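Local coordinates for protein fatty acid synthase 1, isoform A (Drosophila melanogaster, PDB 6FN6) that probably builds long-chain saturated fatty acids from acetyl-CoA and malonyl-CoA with NADPH, this piece being the modifying region with dehydratase, enoylreductase and ketoreductase domains, at residues A[265-269]-A[546-551]; A[288-293]-A[554-558]; A[483-489]-A[511-517]. All blocks are in the same frame, centred on the assembly; numbering follows the deposited sequence.

Interaction 1 of 3, residues A[265-269]-A[546-551]; sequences QFVPN and KNGAWG
Trp550 O receives two groups from segment 265-269: the backbone N of Asn269 donates to Trp550 O at 3.0 Å in a nearly straight bond (169° at the hydrogen), and Pro268 CA makes a longer CA-H...O contact with the same oxygen. Beside them, Pro268 and Gly551 form an antiparallel non-hydrogen-bonded pair, the last bridge before segment 265-269 leaves strand geometry. The other partner is a hairpin of the pseudo-ketoreductase part, turned by a type I' turn from Lys546 to Ala549. Phe266 reaches into this hairpin because its CG lies anti to the backbone N (chi1 177°). Lys546 CB makes a CH-pi contact over one ring face, 3.9 Å from the centroid of Phe266, and the extended lysine chain runs on past the ring in the opposite sense. At the ring edge, Phe266 CZ approaches Ala549 O at 3.3 Å. Gly551 CA comes obliquely to Phe266 CE1. Asn269 OD1 lies 3.6 Å from Trp550 CB, the side chains pointing the same way, and is hydrogen-bonded to Gln535. One backbone bond thus joins the segments where strand 265-268 ends, while at Phe266 the lysine's aliphatic CB and CD, not its charged end, meet the ring.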
ATOM      1  N   GLN A 265     -45.980  48.398 -15.507  1.00 41.77           N
ATOM      2  CA  GLN A 265     -47.317  48.778 -15.061  1.00 44.60           C
ATOM      3  C   GLN A 265     -47.640  50.207 -15.482  1.00 45.89           C
ATOM      4  O   GLN A 265     -46.744  50.999 -15.773  1.00 47.03           O
ATOM      5  CB  GLN A 265     -47.454  48.641 -13.541  1.00 47.71           C
ATOM      6  CG  GLN A 265     -46.488  49.493 -12.730  1.00 48.31           C
ATOM      7  CD  GLN A 265     -46.891  49.589 -11.270  1.00 50.44           C
ATOM      8  OE1 GLN A 265     -46.297  48.950 -10.403  1.00 51.04           O
ATOM      9  NE2 GLN A 265     -47.912  50.393 -10.991  1.00 51.70           N
ATOM     10  N   PHE A 266     -48.929  50.529 -15.501  1.00 45.20           N
ATOM     11  CA  PHE A 266     -49.380  51.869 -15.846  1.00 41.26           C
ATOM     12  C   PHE A 266     -49.241  52.810 -14.656  1.00 43.02           C
ATOM     13  O   PHE A 266     -49.767  52.542 -13.575  1.00 42.71           O
ATOM     14  CB  PHE A 266     -50.832  51.840 -16.323  1.00 39.66           C
ATOM     15  CG  PHE A 266     -51.397  53.199 -16.621  1.00 39.54           C
ATOM     16  CD1 PHE A 266     -51.075  53.854 -17.798  1.00 40.43           C
ATOM     17  CD2 PHE A 266     -52.246  53.823 -15.723  1.00 39.32           C
ATOM     18  CE1 PHE A 266     -51.589  55.104 -18.074  1.00 40.79           C
ATOM     19  CE2 PHE A 266     -52.763  55.073 -15.992  1.00 40.39           C
ATOM     20  CZ  PHE A 266     -52.434  55.714 -17.170  1.00 41.83           C
ATOM     21  N   VAL A 267     -48.516  53.905 -14.861  1.00 43.20           N
ATOM     22  CA  VAL A 267     -48.331  54.919 -13.834  1.00 43.89           C
ATOM     23  C   VAL A 267     -48.975  56.219 -14.299  1.00 48.42           C
ATOM     24  O   VAL A 267     -48.511  56.827 -15.265  1.00 49.70           O
ATOM     25  CB  VAL A 267     -46.840  55.133 -13.513  1.00 40.92           C
ATOM     26  CG1 VAL A 267     -46.666  56.196 -12.431  1.00 40.35           C
ATOM     27  CG2 VAL A 267     -46.191  53.829 -13.090  1.00 36.75           C
ATOM     28  N   PRO A 268     -50.058  56.648 -13.628  1.00 45.43           N
ATOM     29  CA  PRO A 268     -50.648  57.939 -13.995  1.00 46.30           C
ATOM     30  C   PRO A 268     -49.654  59.083 -13.823  1.00 45.99           C
ATOM     31  O   PRO A 268     -48.850  59.040 -12.890  1.00 44.82           O
ATOM     32  CB  PRO A 268     -51.820  58.089 -13.017  1.00 46.97           C
ATOM     33  CG  PRO A 268     -52.112  56.715 -12.536  1.00 46.92           C
ATOM     34  CD  PRO A 268     -50.800  55.996 -12.536  1.00 46.74           C
ATOM     35  N   ASN A 269     -49.703  60.080 -14.701  1.00 47.62           N
ATOM     36  CA  ASN A 269     -48.886  61.274 -14.532  1.00 50.31           C
ATOM     37  C   ASN A 269     -49.152  61.849 -13.147  1.00 46.50           C
ATOM     38  O   ASN A 269     -48.235  62.281 -12.448  1.00 50.01           O
ATOM     39  CB  ASN A 269     -49.191  62.314 -15.612  1.00 52.48           C
ATOM     40  CG  ASN A 269     -48.816  61.843 -17.010  1.00 53.44           C
ATOM     41  OD1 ASN A 269     -49.517  62.137 -17.976  1.00 56.90           O
ATOM     42  ND2 ASN A 269     -47.697  61.136 -17.126  1.00 51.47           N
ATOM     43  N   LYS A 546     -55.723  55.549 -19.751  1.00 50.90           N
ATOM     44  CA  LYS A 546     -56.335  54.375 -19.140  1.00 56.48           C
ATOM     45  C   LYS A 546     -57.281  54.791 -18.013  1.00 58.78           C
ATOM     46  O   LYS A 546     -56.842  55.273 -16.970  1.00 57.44           O
ATOM     47  CB  LYS A 546     -55.264  53.417 -18.616  1.00 60.31           C
ATOM     48  CG  LYS A 546     -55.818  52.088 -18.133  1.00 62.80           C
ATOM     49  CD  LYS A 546     -54.714  51.160 -17.655  1.00 62.49           C
ATOM     50  CE  LYS A 546     -55.282  49.866 -17.090  1.00 63.38           C
ATOM     51  NZ  LYS A 546     -54.230  49.009 -16.476  1.00 64.24           N
ATOM     52  N   ASN A 547     -58.578  54.609 -18.238  1.00 63.93           N
ATOM     53  CA  ASN A 547     -59.603  55.012 -17.278  1.00 67.32           C
ATOM     54  C   ASN A 547     -59.496  56.493 -16.927  1.00 66.79           C
ATOM     55  O   ASN A 547     -59.336  56.853 -15.761  1.00 64.51           O
ATOM     56  CB  ASN A 547     -59.505  54.176 -15.996  1.00 71.33           C
ATOM     57  CG  ASN A 547     -59.941  52.737 -16.200  1.00 74.78           C
ATOM     58  OD1 ASN A 547     -61.134  52.444 -16.288  1.00 77.10           O
ATOM     59  ND2 ASN A 547     -58.975  51.828 -16.259  1.00 74.38           N
ATOM     60  N   GLY A 548     -59.587  57.345 -17.942  1.00 63.29           N
ATOM     61  CA  GLY A 548     -59.684  58.777 -17.728  1.00 63.42           C
ATOM     62  C   GLY A 548     -58.390  59.457 -17.326  1.00 60.27           C
ATOM     63  O   GLY A 548     -58.345  60.683 -17.212  1.00 63.01           O
ATOM     64  N   ALA A 549     -57.336  58.672 -17.116  1.00 52.00           N
ATOM     65  CA  ALA A 549     -56.064  59.218 -16.655  1.00 49.06           C
ATOM     66  C   ALA A 549     -54.948  58.989 -17.665  1.00 47.61           C
ATOM     67  O   ALA A 549     -54.748  57.875 -18.150  1.00 45.64           O
ATOM     68  CB  ALA A 549     -55.685  58.605 -15.315  1.00 48.96           C
ATOM     69  N   TRP A 550     -54.228  60.062 -17.980  1.00 52.73           N
ATOM     70  CA  TRP A 550     -53.049  59.972 -18.825  1.00 50.07           C
ATOM     71  C   TRP A 550     -51.885  59.414 -18.021  1.00 50.55           C
ATOM     72  O   TRP A 550     -51.762  59.681 -16.826  1.00 49.78           O
ATOM     73  CB  TRP A 550     -52.688  61.341 -19.399  1.00 52.53           C
ATOM     74  CG  TRP A 550     -53.656  61.827 -20.431  1.00 51.47           C
ATOM     75  CD1 TRP A 550     -54.574  62.824 -20.288  1.00 49.96           C
ATOM     76  CD2 TRP A 550     -53.798  61.338 -21.773  1.00 47.37           C
ATOM     77  NE1 TRP A 550     -55.281  62.987 -21.455  1.00 49.34           N
ATOM     78  CE2 TRP A 550     -54.821  62.089 -22.382  1.00 47.30           C
ATOM     79  CE3 TRP A 550     -53.155  60.343 -22.516  1.00 46.26           C
ATOM     80  CZ2 TRP A 550     -55.222  61.873 -23.698  1.00 46.62           C
ATOM     81  CZ3 TRP A 550     -53.553  60.132 -23.824  1.00 45.40           C
ATOM     82  CH2 TRP A 550     -54.577  60.893 -24.401  1.00 45.07           C
ATOM     83  N   GLY A 551     -51.028  58.644 -18.680  1.00 46.49           N
ATOM     84  CA  GLY A 551     -49.869  58.075 -18.022  1.00 45.41           C
ATOM     85  C   GLY A 551     -48.922  57.368 -18.969  1.00 43.90           C
ATOM     86  O   GLY A 551     -49.012  57.513 -20.187  1.00 45.17           O
TER

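Interaction 2 of 3, residues A[288-293]-A[554-558]; sequences DVAIQV and RHLKL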
ATOM      1  N   ASP A 288     -37.089  56.515  -9.776  1.00 33.36           N
ATOM      2  CA  ASP A 288     -36.869  55.617 -10.902  1.00 34.88           C
ATOM      3  C   ASP A 288     -37.814  55.953 -12.052  1.00 32.22           C
ATOM      4  O   ASP A 288     -37.414  55.959 -13.215  1.00 31.95           O
ATOM      5  CB  ASP A 288     -37.054  54.165 -10.469  1.00 45.22           C
ATOM      6  CG  ASP A 288     -36.383  53.188 -11.413  1.00 51.24           C
ATOM      7  OD1 ASP A 288     -36.294  53.484 -12.623  1.00 52.04           O
ATOM      8  OD2 ASP A 288     -35.934  52.124 -10.940  1.00 54.50           O
ATOM      9  N   VAL A 289     -39.070  56.230 -11.721  1.00 32.68           N
ATOM     10  CA  VAL A 289     -40.057  56.583 -12.731  1.00 32.09           C
ATOM     11  C   VAL A 289     -39.673  57.909 -13.376  1.00 32.87           C
ATOM     12  O   VAL A 289     -39.790  58.076 -14.590  1.00 32.21           O
ATOM     13  CB  VAL A 289     -41.473  56.656 -12.128  1.00 32.32           C
ATOM     14  CG1 VAL A 289     -42.455  57.241 -13.137  1.00 32.30           C
ATOM     15  CG2 VAL A 289     -41.934  55.284 -11.676  1.00 32.15           C
ATOM     16  N   ALA A 290     -39.213  58.849 -12.559  1.00 47.85           N
ATOM     17  CA  ALA A 290     -38.889  60.185 -13.041  1.00 48.87           C
ATOM     18  C   ALA A 290     -37.781  60.141 -14.086  1.00 45.87           C
ATOM     19  O   ALA A 290     -37.909  60.723 -15.162  1.00 49.08           O
ATOM     20  CB  ALA A 290     -38.482  61.077 -11.882  1.00 49.21           C
ATOM     21  N   ILE A 291     -36.693  59.452 -13.764  1.00 35.89           N
ATOM     22  CA  ILE A 291     -35.554  59.361 -14.669  1.00 35.11           C
ATOM     23  C   ILE A 291     -35.969  58.637 -15.945  1.00 34.63           C
ATOM     24  O   ILE A 291     -35.518  58.978 -17.039  1.00 34.93           O
ATOM     25  CB  ILE A 291     -34.361  58.663 -13.988  1.00 33.59           C
ATOM     26  CG1 ILE A 291     -33.829  59.515 -12.830  1.00 34.45           C
ATOM     27  CG2 ILE A 291     -33.248  58.368 -14.994  1.00 33.69           C
ATOM     28  CD1 ILE A 291     -33.230  60.848 -13.242  1.00 35.28           C
ATOM     29  N   GLN A 292     -36.829  57.637 -15.802  1.00 41.03           N
ATOM     30  CA  GLN A 292     -37.323  56.897 -16.956  1.00 41.98           C
ATOM     31  C   GLN A 292     -38.029  57.815 -17.947  1.00 41.82           C
ATOM     32  O   GLN A 292     -37.808  57.719 -19.153  1.00 43.39           O
ATOM     33  CB  GLN A 292     -38.270  55.782 -16.514  1.00 39.37           C
ATOM     34  CG  GLN A 292     -37.558  54.518 -16.085  1.00 35.16           C
ATOM     35  CD  GLN A 292     -38.516  53.428 -15.665  1.00 38.37           C
ATOM     36  OE1 GLN A 292     -39.511  53.170 -16.340  1.00 40.80           O
ATOM     37  NE2 GLN A 292     -38.226  52.786 -14.538  1.00 40.94           N
ATOM     38  N   VAL A 293     -38.882  58.695 -17.434  1.00 40.15           N
ATOM     39  CA  VAL A 293     -39.617  59.628 -18.278  1.00 39.95           C
ATOM     40  C   VAL A 293     -38.643  60.569 -18.984  1.00 40.91           C
ATOM     41  O   VAL A 293     -38.828  60.901 -20.155  1.00 41.92           O
ATOM     42  CB  VAL A 293     -40.657  60.414 -17.458  1.00 42.16           C
ATOM     43  CG1 VAL A 293     -41.320  61.502 -18.311  1.00 42.96           C
ATOM     44  CG2 VAL A 293     -41.704  59.468 -16.889  1.00 40.10           C
ATOM     45  N   ARG A 554     -44.207  52.113 -17.048  1.00 36.69           N
ATOM     46  CA  ARG A 554     -42.872  52.159 -16.465  1.00 37.52           C
ATOM     47  C   ARG A 554     -42.499  50.808 -15.853  1.00 36.96           C
ATOM     48  O   ARG A 554     -43.364  50.062 -15.393  1.00 35.97           O
ATOM     49  CB  ARG A 554     -42.794  53.261 -15.407  1.00 38.23           C
ATOM     50  CG  ARG A 554     -43.163  54.649 -15.920  1.00 38.92           C
ATOM     51  CD  ARG A 554     -41.958  55.408 -16.467  1.00 40.54           C
ATOM     52  NE  ARG A 554     -41.346  54.766 -17.630  1.00 40.72           N
ATOM     53  CZ  ARG A 554     -41.630  55.059 -18.898  1.00 40.91           C
ATOM     54  NH1 ARG A 554     -42.534  55.985 -19.200  1.00 40.74           N
ATOM     55  NH2 ARG A 554     -41.006  54.417 -19.877  1.00 41.45           N
ATOM     56  N   HIS A 555     -41.208  50.495 -15.861  1.00 37.76           N
ATOM     57  CA  HIS A 555     -40.720  49.231 -15.317  1.00 37.36           C
ATOM     58  C   HIS A 555     -40.118  49.428 -13.928  1.00 37.81           C
ATOM     59  O   HIS A 555     -39.209  50.235 -13.744  1.00 39.17           O
ATOM     60  CB  HIS A 555     -39.690  48.598 -16.255  1.00 39.66           C
ATOM     61  CG  HIS A 555     -38.592  49.528 -16.669  1.00 45.92           C
ATOM     62  ND1 HIS A 555     -37.614  49.960 -15.800  1.00 48.49           N
ATOM     63  CD2 HIS A 555     -38.311  50.096 -17.864  1.00 49.12           C
ATOM     64  CE1 HIS A 555     -36.782  50.761 -16.442  1.00 50.96           C
ATOM     65  NE2 HIS A 555     -37.183  50.859 -17.696  1.00 51.11           N
ATOM     66  N   LEU A 556     -40.645  48.689 -12.956  1.00 41.99           N
ATOM     67  CA  LEU A 556     -40.221  48.815 -11.565  1.00 48.42           C
ATOM     68  C   LEU A 556     -39.365  47.629 -11.117  1.00 53.21           C
ATOM     69  O   LEU A 556     -39.658  46.475 -11.442  1.00 44.09           O
ATOM     70  CB  LEU A 556     -41.444  48.944 -10.658  1.00 48.16           C
ATOM     71  CG  LEU A 556     -42.006  50.355 -10.456  1.00 50.79           C
ATOM     72  CD1 LEU A 556     -42.238  51.063 -11.781  1.00 53.28           C
ATOM     73  CD2 LEU A 556     -43.300  50.291  -9.663  1.00 49.48           C
ATOM     74  N   LYS A 557     -38.310  47.927 -10.363  1.00 63.87           N
ATOM     75  CA  LYS A 557     -37.411  46.903  -9.835  1.00 69.63           C
ATOM     76  C   LYS A 557     -38.118  46.057  -8.778  1.00 69.91           C
ATOM     77  O   LYS A 557     -38.716  46.595  -7.846  1.00 74.02           O
ATOM     78  CB  LYS A 557     -36.156  47.540  -9.227  1.00 74.35           C
ATOM     79  CG  LYS A 557     -35.201  48.179 -10.231  1.00 79.32           C
ATOM     80  CD  LYS A 557     -34.207  49.099  -9.524  1.00 84.76           C
ATOM     81  CE  LYS A 557     -33.359  49.914 -10.495  1.00 89.43           C
ATOM     82  NZ  LYS A 557     -34.175  50.702 -11.456  1.00 90.14           N
ATOM     83  N   LEU A 558     -38.057  44.737  -8.927  1.00 46.59           N
ATOM     84  CA  LEU A 558     -38.705  43.832  -7.979  1.00 49.80           C
ATOM     85  C   LEU A 558     -37.826  43.618  -6.740  1.00 61.97           C
ATOM     86  O   LEU A 558     -36.600  43.546  -6.836  1.00 62.10           O
ATOM     87  CB  LEU A 558     -39.028  42.496  -8.651  1.00 48.19           C
ATOM     88  CG  LEU A 558     -40.090  42.571  -9.757  1.00 48.94           C
ATOM     89  CD1 LEU A 558     -40.148  41.277 -10.551  1.00 50.97           C
ATOM     90  CD2 LEU A 558     -41.464  42.903  -9.186  1.00 50.87           C
TER
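Gln292 and His555 meet where a helix lies on a strand, and the glutamine amide pairs with the backbone N and O of His555 much as a neighbouring strand would. Helix 279-296 packs on strand 549-557 of the pseudo-ketoreductase part; the helix probably belongs to the pseudo-methyltransferase part that accompanies it in animal fatty acid synthases. Gln292 OE1 accepts from His555 N at 3.2 Å, in the carbonyl plane on a lone pair, and Gln292 NE2 donates to His555 O at 2.8 Å. Arg554 NE also donates to Gln292 OE1, at 2.8 Å; the oxygen lies in the guanidinium plane, at its edge, and that plane stands 85° from the amide. The His555 ring, with chi1 at 51° setting CG between the backbone N and the carbonyl carbon, stacks on the amide with planes 17° apart; Gln292 OE1 stands over the ring centre. Apolar groups pack beside these polar ones: Val289 CG1 lies on Arg554 CD at 3.8 Å, and Val289 CG2 is 4.2 Å from Leu556 CD1.

Further out, Asp288 positions the amide from one helical turn earlier, its OD1 accepting from Gln292 NE2 at 2.8 Å. Four bonds thus fix the rotation of the amide. Asp288 also forms a salt bridge with Lys557, but the recorded length is too short to trust and the lysine is poorly ordered. The bent Arg554 chain is held at its far end by a salt bridge from Arg554 NH1 to Glu296 OE2.

Interaction 3 of 3, residues A[483-489]-A[511-517]; sequences YVYVVCQ and LARLVFV
Segments 483-489 and 511-517 run side by side as parallel strands, in register from Val484 with Ala512 to Gln489 with Val517, their axes 24° apart and 4.6 Å away at closest approach. They are the two strands of a beta-alpha-beta unit whose connection carries helix 496-504, part of the Rossmann-type fold of the pseudo-ketoreductase domain. Six backbone bonds join them, each strand giving and receiving in turn; among them, Val515 N donates to Val486 O at 2.8 Å.

The face with Val484, Val486, Cys488, Ala512, Leu514 and Phe516 is largely apolar, and helices 466-480 and 496-504 pack against it. Tyr485, Val487, Gln489, Arg513, Val515 and Val517 point to the other face. There the Tyr485 ring crosses the base of Arg513, with Tyr485 CD1 3.7 Å from Arg513 CB, and also touches Val515 CG2. Beyond its CG the arginine bends (chi2 -69°), which brings the guanidinium beside Tyr483: Tyr483 CD2 lies over one guanidinium face, 4.0 Å from Arg513 CZ, and the two planes are 69° apart. Several bonds hold this buried charged group. Arg513 NH1 donates to Ala512 O at 2.7 Å, from above the carbonyl plane, and also to Lys510 O, while Arg513 NE forms a salt bridge with Asp539. The tyrosines have Arg452 as a shared outer partner, through a cation-pi contact with Tyr483 and a hydrogen bond to Tyr485 OH.

Toward the C-terminal ends of the strands, Cys488 makes an oblique sulfur-aromatic contact, with SG 3.9 Å from Phe516 CE2. On the same ring, Cys488 O stands 4.1 Å above the plane of Phe516, offset toward the rim.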
ATOM      1  N   TYR A 483     -43.968  67.792 -36.540  1.00 57.28           N
ATOM      2  CA  TYR A 483     -43.996  66.682 -35.593  1.00 50.22           C
ATOM      3  C   TYR A 483     -45.101  65.703 -35.990  1.00 46.37           C
ATOM      4  O   TYR A 483     -46.133  66.108 -36.521  1.00 47.36           O
ATOM      5  CB  TYR A 483     -44.206  67.190 -34.164  1.00 50.23           C
ATOM      6  CG  TYR A 483     -43.069  68.047 -33.647  1.00 53.92           C
ATOM      7  CD1 TYR A 483     -43.024  69.412 -33.900  1.00 58.20           C
ATOM      8  CD2 TYR A 483     -42.039  67.486 -32.902  1.00 55.60           C
ATOM      9  CE1 TYR A 483     -41.983  70.193 -33.427  1.00 59.48           C
ATOM     10  CE2 TYR A 483     -40.996  68.260 -32.425  1.00 57.25           C
ATOM     11  CZ  TYR A 483     -40.973  69.609 -32.688  1.00 57.45           C
ATOM     12  OH  TYR A 483     -39.932  70.373 -32.209  1.00 56.93           O
ATOM     13  N   VAL A 484     -44.868  64.415 -35.758  1.00 52.51           N
ATOM     14  CA  VAL A 484     -45.825  63.387 -36.152  1.00 49.24           C
ATOM     15  C   VAL A 484     -46.507  62.778 -34.932  1.00 48.20           C
ATOM     16  O   VAL A 484     -45.844  62.290 -34.016  1.00 46.16           O
ATOM     17  CB  VAL A 484     -45.140  62.296 -36.990  1.00 47.25           C
ATOM     18  CG1 VAL A 484     -46.149  61.245 -37.430  1.00 46.26           C
ATOM     19  CG2 VAL A 484     -44.441  62.908 -38.195  1.00 47.25           C
ATOM     20  N   TYR A 485     -47.836  62.809 -34.926  1.00 48.27           N
ATOM     21  CA  TYR A 485     -48.609  62.197 -33.856  1.00 47.67           C
ATOM     22  C   TYR A 485     -49.130  60.842 -34.306  1.00 47.75           C
ATOM     23  O   TYR A 485     -49.943  60.756 -35.225  1.00 48.34           O
ATOM     24  CB  TYR A 485     -49.783  63.086 -33.433  1.00 50.06           C
ATOM     25  CG  TYR A 485     -49.381  64.307 -32.641  1.00 47.52           C
ATOM     26  CD1 TYR A 485     -49.183  64.233 -31.270  1.00 47.03           C
ATOM     27  CD2 TYR A 485     -49.217  65.538 -33.262  1.00 48.06           C
ATOM     28  CE1 TYR A 485     -48.815  65.347 -30.541  1.00 46.73           C
ATOM     29  CE2 TYR A 485     -48.852  66.657 -32.540  1.00 47.40           C
ATOM     30  CZ  TYR A 485     -48.655  66.556 -31.180  1.00 47.08           C
ATOM     31  OH  TYR A 485     -48.292  67.667 -30.460  1.00 49.51           O
ATOM     32  N   VAL A 486     -48.650  59.786 -33.659  1.00 47.55           N
ATOM     33  CA  VAL A 486     -49.110  58.438 -33.952  1.00 47.68           C
ATOM     34  C   VAL A 486     -50.254  58.119 -33.003  1.00 48.19           C
ATOM     35  O   VAL A 486     -50.055  58.015 -31.793  1.00 47.72           O
ATOM     36  CB  VAL A 486     -47.973  57.406 -33.822  1.00 47.02           C
ATOM     37  CG1 VAL A 486     -48.415  56.050 -34.347  1.00 47.35           C
ATOM     38  CG2 VAL A 486     -46.723  57.887 -34.551  1.00 47.96           C
ATOM     39  N   VAL A 487     -51.455  57.977 -33.551  1.00 50.67           N
ATOM     40  CA  VAL A 487     -52.648  57.765 -32.738  1.00 50.58           C
ATOM     41  C   VAL A 487     -53.096  56.315 -32.835  1.00 51.91           C
ATOM     42  O   VAL A 487     -53.359  55.816 -33.922  1.00 50.95           O
ATOM     43  CB  VAL A 487     -53.784  58.715 -33.163  1.00 49.90           C
ATOM     44  CG1 VAL A 487     -55.022  58.493 -32.303  1.00 48.01           C
ATOM     45  CG2 VAL A 487     -53.326  60.161 -33.072  1.00 48.05           C
ATOM     46  N   CYS A 488     -53.180  55.642 -31.692  1.00 54.05           N
ATOM     47  CA  CYS A 488     -53.603  54.245 -31.651  1.00 57.30           C
ATOM     48  C   CYS A 488     -54.755  54.062 -30.664  1.00 66.85           C
ATOM     49  O   CYS A 488     -54.535  53.732 -29.499  1.00 65.37           O
ATOM     50  CB  CYS A 488     -52.435  53.337 -31.267  1.00 53.88           C
ATOM     51  SG  CYS A 488     -52.865  51.582 -31.210  1.00 54.75           S
ATOM     52  N   GLN A 489     -55.979  54.287 -31.134  1.00 60.48           N
ATOM     53  CA  GLN A 489     -57.151  54.247 -30.266  1.00 69.00           C
ATOM     54  C   GLN A 489     -57.947  52.948 -30.408  1.00 75.33           C
ATOM     55  O   GLN A 489     -58.418  52.611 -31.494  1.00 74.48           O
ATOM     56  CB  GLN A 489     -58.065  55.438 -30.565  1.00 69.98           C
ATOM     57  CG  GLN A 489     -59.303  55.503 -29.686  1.00 72.31           C
ATOM     58  CD  GLN A 489     -59.989  56.857 -29.731  1.00 71.20           C
ATOM     59  OE1 GLN A 489     -59.556  57.766 -30.440  1.00 70.93           O
ATOM     60  NE2 GLN A 489     -61.067  56.996 -28.970  1.00 71.66           N
ATOM     61  N   LEU A 511     -39.108  62.834 -33.855  1.00 53.95           N
ATOM     62  CA  LEU A 511     -40.193  63.747 -34.196  1.00 54.29           C
ATOM     63  C   LEU A 511     -41.582  63.157 -33.942  1.00 47.41           C
ATOM     64  O   LEU A 511     -42.591  63.818 -34.195  1.00 46.72           O
ATOM     65  CB  LEU A 511     -40.072  64.162 -35.664  1.00 63.82           C
ATOM     66  CG  LEU A 511     -38.798  64.914 -36.070  1.00 71.71           C
ATOM     67  CD1 LEU A 511     -38.947  65.485 -37.475  1.00 75.70           C
ATOM     68  CD2 LEU A 511     -38.420  66.010 -35.075  1.00 73.98           C
ATOM     69  N   ALA A 512     -41.639  61.918 -33.462  1.00 47.30           N
ATOM     70  CA  ALA A 512     -42.919  61.235 -33.283  1.00 43.51           C
ATOM     71  C   ALA A 512     -43.443  61.364 -31.854  1.00 42.26           C
ATOM     72  O   ALA A 512     -42.665  61.454 -30.902  1.00 39.01           O
ATOM     73  CB  ALA A 512     -42.788  59.763 -33.662  1.00 41.57           C
ATOM     74  N   ARG A 513     -44.766  61.361 -31.717  1.00 42.16           N
ATOM     75  CA  ARG A 513     -45.422  61.418 -30.411  1.00 43.32           C
ATOM     76  C   ARG A 513     -46.569  60.409 -30.358  1.00 43.50           C
ATOM     77  O   ARG A 513     -47.529  60.516 -31.120  1.00 44.52           O
ATOM     78  CB  ARG A 513     -45.950  62.825 -30.121  1.00 41.32           C
ATOM     79  CG  ARG A 513     -44.907  63.931 -30.194  1.00 40.72           C
ATOM     80  CD  ARG A 513     -43.893  63.838 -29.063  1.00 42.17           C
ATOM     81  NE  ARG A 513     -42.927  64.937 -29.105  1.00 42.18           N
ATOM     82  CZ  ARG A 513     -41.785  64.916 -29.786  1.00 41.20           C
ATOM     83  NH1 ARG A 513     -41.449  63.852 -30.504  1.00 43.53           N
ATOM     84  NH2 ARG A 513     -40.977  65.967 -29.757  1.00 40.66           N
ATOM     85  N   LEU A 514     -46.476  59.447 -29.443  1.00 44.25           N
ATOM     86  CA  LEU A 514     -47.474  58.381 -29.351  1.00 43.35           C
ATOM     87  C   LEU A 514     -48.659  58.777 -28.479  1.00 43.01           C
ATOM     88  O   LEU A 514     -48.498  59.148 -27.316  1.00 40.72           O
ATOM     89  CB  LEU A 514     -46.838  57.104 -28.799  1.00 41.67           C
ATOM     90  CG  LEU A 514     -47.797  55.945 -28.508  1.00 42.03           C
ATOM     91  CD1 LEU A 514     -48.550  55.527 -29.763  1.00 43.82           C
ATOM     92  CD2 LEU A 514     -47.033  54.772 -27.930  1.00 41.00           C
ATOM     93  N   VAL A 515     -49.853  58.681 -29.057  1.00 49.94           N
ATOM     94  CA  VAL A 515     -51.093  58.938 -28.336  1.00 49.70           C
ATOM     95  C   VAL A 515     -51.892  57.640 -28.267  1.00 48.35           C
ATOM     96  O   VAL A 515     -52.581  57.268 -29.217  1.00 48.77           O
ATOM     97  CB  VAL A 515     -51.899  60.069 -29.002  1.00 48.86           C
ATOM     98  CG1 VAL A 515     -53.155  60.386 -28.204  1.00 49.36           C
ATOM     99  CG2 VAL A 515     -51.033  61.312 -29.148  1.00 48.99           C
ATOM    100  N   PHE A 516     -51.779  56.950 -27.136  1.00 44.71           N
ATOM    101  CA  PHE A 516     -52.374  55.627 -26.968  1.00 47.20           C
ATOM    102  C   PHE A 516     -53.624  55.694 -26.090  1.00 50.96           C
ATOM    103  O   PHE A 516     -53.553  56.088 -24.927  1.00 46.52           O
ATOM    104  CB  PHE A 516     -51.351  54.665 -26.357  1.00 42.57           C
ATOM    105  CG  PHE A 516     -51.727  53.218 -26.484  1.00 40.59           C
ATOM    106  CD1 PHE A 516     -52.583  52.624 -25.573  1.00 38.97           C
ATOM    107  CD2 PHE A 516     -51.204  52.447 -27.505  1.00 40.53           C
ATOM    108  CE1 PHE A 516     -52.923  51.290 -25.689  1.00 40.91           C
ATOM    109  CE2 PHE A 516     -51.537  51.111 -27.625  1.00 40.21           C
ATOM    110  CZ  PHE A 516     -52.396  50.532 -26.716  1.00 41.48           C
ATOM    111  N   VAL A 517     -54.765  55.302 -26.648  1.00 39.51           N
ATOM    112  CA  VAL A 517     -56.032  55.364 -25.927  1.00 46.49           C
ATOM    113  C   VAL A 517     -56.703  53.995 -25.903  1.00 45.62           C
ATOM    114  O   VAL A 517     -57.169  53.503 -26.929  1.00 43.29           O
ATOM    115  CB  VAL A 517     -56.969  56.419 -26.556  1.00 50.62           C
ATOM    116  CG1 VAL A 517     -58.272  56.507 -25.783  1.00 54.68           C
ATOM    117  CG2 VAL A 517     -56.283  57.779 -26.619  1.00 56.59           C
TER

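From the N terminus, the chain passes first through 265-269, then the helical segment 288-293, and returns to both only some 260 to 277 residues later, at 546-551 and 554-558. Interactions 1 and 2 therefore close long loops that cross, and interaction 3, a short closure of its own, lies within both. Strand 549-557 serves the first two: interaction 1 joins it to strand 257-268, and interaction 2 joins it to helix 279-296. The two meet directly, Gln265 O lying 3.0 Å from Arg554 N. Interaction 3 pairs two neighbouring parallel strands, 483-489 and 512-517, of the pseudo-ketoreductase part and touches interaction 1 through the Trp550 ring, which packs on Val515 and Val517.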